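Local coordinates for aerobactin synthase IucA (Klebsiella pneumoniae subsp. pneumoniae, PDB 5JM8), which probably uses ATP and magnesium to couple citrate to N6-acetyl-N6-hydroxylysine, the first of two condensations that build the siderophore aerobactin, at residues A[56-60]-A[506-510]. Residues are numbered along the deposited sequence; the frame is centred on the assembly and turned at random.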
ATOM      1  N   TYR A  56      -5.524   5.741  42.616  1.00 20.81           N
ATOM      2  CA  TYR A  56      -5.221   7.078  42.115  1.00 19.65           C
ATOM      3  C   TYR A  56      -6.345   8.055  42.426  1.00 19.88           C
ATOM      4  O   TYR A  56      -7.489   7.846  42.023  1.00 20.98           O
ATOM      5  CB  TYR A  56      -4.972   7.047  40.608  1.00 18.71           C
ATOM      6  CG  TYR A  56      -4.734   8.413  40.005  1.00 22.11           C
ATOM      7  CD1 TYR A  56      -3.544   9.092  40.226  1.00 21.39           C
ATOM      8  CD2 TYR A  56      -5.698   9.022  39.210  1.00 21.00           C
ATOM      9  CE1 TYR A  56      -3.322  10.340  39.677  1.00 21.50           C
ATOM     10  CE2 TYR A  56      -5.481  10.271  38.655  1.00 17.84           C
ATOM     11  CZ  TYR A  56      -4.293  10.924  38.891  1.00 21.96           C
ATOM     12  OH  TYR A  56      -4.072  12.165  38.347  1.00 17.74           O
ATOM     13  N   PHE A  57      -6.007   9.122  43.145  1.00 20.19           N
ATOM     14  CA  PHE A  57      -6.959  10.183  43.440  1.00 21.13           C
ATOM     15  C   PHE A  57      -6.781  11.335  42.458  1.00 23.85           C
ATOM     16  O   PHE A  57      -5.678  11.853  42.285  1.00 27.21           O
ATOM     17  CB  PHE A  57      -6.794  10.682  44.874  1.00 24.67           C
ATOM     18  CG  PHE A  57      -7.795  11.729  45.261  1.00 30.28           C
ATOM     19  CD1 PHE A  57      -9.056  11.368  45.710  1.00 30.97           C
ATOM     20  CD2 PHE A  57      -7.484  13.074  45.164  1.00 33.99           C
ATOM     21  CE1 PHE A  57      -9.984  12.331  46.060  1.00 30.74           C
ATOM     22  CE2 PHE A  57      -8.408  14.040  45.515  1.00 34.71           C
ATOM     23  CZ  PHE A  57      -9.660  13.667  45.963  1.00 32.94           C
ATOM     24  N   SER A  58      -7.884  11.726  41.829  1.00 25.70           N
ATOM     25  CA  SER A  58      -7.882  12.748  40.793  1.00 20.49           C
ATOM     26  C   SER A  58      -8.631  13.999  41.234  1.00 21.29           C
ATOM     27  O   SER A  58      -9.766  13.906  41.708  1.00 21.76           O
ATOM     28  CB  SER A  58      -8.517  12.201  39.516  1.00 19.83           C
ATOM     29  OG  SER A  58      -8.835  13.248  38.617  1.00 21.76           O
ATOM     30  N   PRO A  59      -8.007  15.178  41.078  1.00 22.05           N
ATOM     31  CA  PRO A  59      -8.740  16.417  41.359  1.00 24.83           C
ATOM     32  C   PRO A  59      -9.778  16.745  40.294  1.00 29.34           C
ATOM     33  O   PRO A  59     -10.460  17.764  40.399  1.00 34.52           O
ATOM     34  CB  PRO A  59      -7.640  17.480  41.388  1.00 23.44           C
ATOM     35  CG  PRO A  59      -6.547  16.920  40.562  1.00 20.60           C
ATOM     36  CD  PRO A  59      -6.589  15.440  40.766  1.00 19.68           C
ATOM     37  N   THR A  60      -9.883  15.891  39.281  1.00 25.21           N
ATOM     38  CA  THR A  60     -10.924  16.009  38.269  1.00 23.57           C
ATOM     39  C   THR A  60     -11.817  14.772  38.303  1.00 27.43           C
ATOM     40  O   THR A  60     -12.528  14.480  37.345  1.00 32.78           O
ATOM     41  CB  THR A  60     -10.327  16.188  36.861  1.00 19.66           C
ATOM     42  OG1 THR A  60      -9.336  15.179  36.625  1.00 21.82           O
ATOM     43  CG2 THR A  60      -9.689  17.559  36.729  1.00 18.70           C
ATOM     44  N   GLU A 506      -1.785  16.274  37.598  1.00 18.12           N
ATOM     45  CA  GLU A 506      -2.854  16.994  36.912  1.00 17.59           C
ATOM     46  C   GLU A 506      -2.730  18.480  37.206  1.00 19.70           C
ATOM     47  O   GLU A 506      -2.932  19.316  36.326  1.00 21.09           O
ATOM     48  CB  GLU A 506      -4.234  16.493  37.341  1.00 17.83           C
ATOM     49  CG  GLU A 506      -4.481  15.025  37.050  1.00 17.43           C
ATOM     50  CD  GLU A 506      -5.935  14.617  37.228  1.00 17.62           C
ATOM     51  OE1 GLU A 506      -6.830  15.425  36.900  1.00 17.75           O
ATOM     52  OE2 GLU A 506      -6.180  13.487  37.700  1.00 17.69           O
ATOM     53  N   ALA A 507      -2.385  18.792  38.453  1.00 18.72           N
ATOM     54  CA  ALA A 507      -2.238  20.172  38.906  1.00 20.55           C
ATOM     55  C   ALA A 507      -1.236  20.930  38.043  1.00 18.99           C
ATOM     56  O   ALA A 507      -1.500  22.054  37.615  1.00 19.36           O
ATOM     57  CB  ALA A 507      -1.810  20.205  40.368  1.00 20.05           C
ATOM     58  N   ASN A 508      -0.091  20.308  37.786  1.00 18.61           N
ATOM     59  CA  ASN A 508       0.937  20.927  36.964  1.00 19.20           C
ATOM     60  C   ASN A 508       0.496  21.056  35.512  1.00 21.50           C
ATOM     61  O   ASN A 508       0.726  22.081  34.875  1.00 27.19           O
ATOM     62  CB  ASN A 508       2.237  20.126  37.037  1.00 19.88           C
ATOM     63  CG  ASN A 508       2.944  20.274  38.371  1.00 24.73           C
ATOM     64  OD1 ASN A 508       2.658  21.189  39.146  1.00 27.65           O
ATOM     65  ND2 ASN A 508       3.884  19.376  38.640  1.00 24.60           N
ATOM     66  N   LEU A 509      -0.140  20.015  34.988  1.00 22.42           N
ATOM     67  CA  LEU A 509      -0.558  20.015  33.594  1.00 18.86           C
ATOM     68  C   LEU A 509      -1.682  21.018  33.368  1.00 21.11           C
ATOM     69  O   LEU A 509      -1.750  21.655  32.319  1.00 22.98           O
ATOM     70  CB  LEU A 509      -0.995  18.613  33.166  1.00 16.49           C
ATOM     71  CG  LEU A 509       0.112  17.554  33.213  1.00 19.45           C
ATOM     72  CD1 LEU A 509      -0.457  16.153  32.997  1.00 24.41           C
ATOM     73  CD2 LEU A 509       1.206  17.858  32.197  1.00 17.40           C
ATOM     74  N   MET A 510      -2.558  21.166  34.358  1.00 21.30           N
ATOM     75  CA  MET A 510      -3.635  22.147  34.275  1.00 20.49           C
ATOM     76  C   MET A 510      -3.083  23.570  34.378  1.00 22.32           C
ATOM     77  O   MET A 510      -3.741  24.528  33.963  1.00 27.63           O
ATOM     78  CB  MET A 510      -4.680  21.902  35.367  1.00 19.32           C
ATOM     79  CG  MET A 510      -5.564  20.686  35.115  1.00 20.09           C
ATOM     80  SD  MET A 510      -6.967  20.537  36.246  1.00 23.35           S
ATOM     81  CE  MET A 510      -6.158  20.006  37.751  1.00 24.24           C
TER
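The loop that links strands 49-54 and 64-72 of the N-terminal antiparallel sheet meets the first turn of helix 506-521, and the joint is made by three hydroxyls closing on one carboxylate. Glu506 sends its side chain straight out of the helix, extended beyond CG (chi2 -169°), toward the side chains of the loop. Its OE2 takes two hydrogen bonds. Tyr56 OH donates from 2.6 Å to the anti lone pair of Glu506 OE2, which lies at the edge of the ring, near its plane; the phenol and carboxylate planes are 24° apart. Ser58 OG donates to Glu506 OE2 from 2.8 Å on the syn side, slightly out of the carboxylate plane. Glu506 OE1 offers its syn lone pair to Thr60 OG1 at 2.5 Å. Ser58 also shapes the loop that grips the acid: its OG accepts from Thr60 N at 2.9 Å, forming an ST turn that brings Thr60 round to the helix. Three donors on its two oxygens should hold the buried carboxylate against rotation and probably stabilise it as the anion. Pro59 CD sits over the carboxylate face, 3.7 Å above Glu506 CD, and Pro59 CG lies 4.2 Å from Met510 CE. One turn along the helix from Glu506, Met510 also brings SD to 4.1 Å from Thr60 CG2, tip to tip. Ala496 of helix 475-500 touches both Thr60 and Glu506, while His62 ND1 hydrogen-bonds Thr60 OG1.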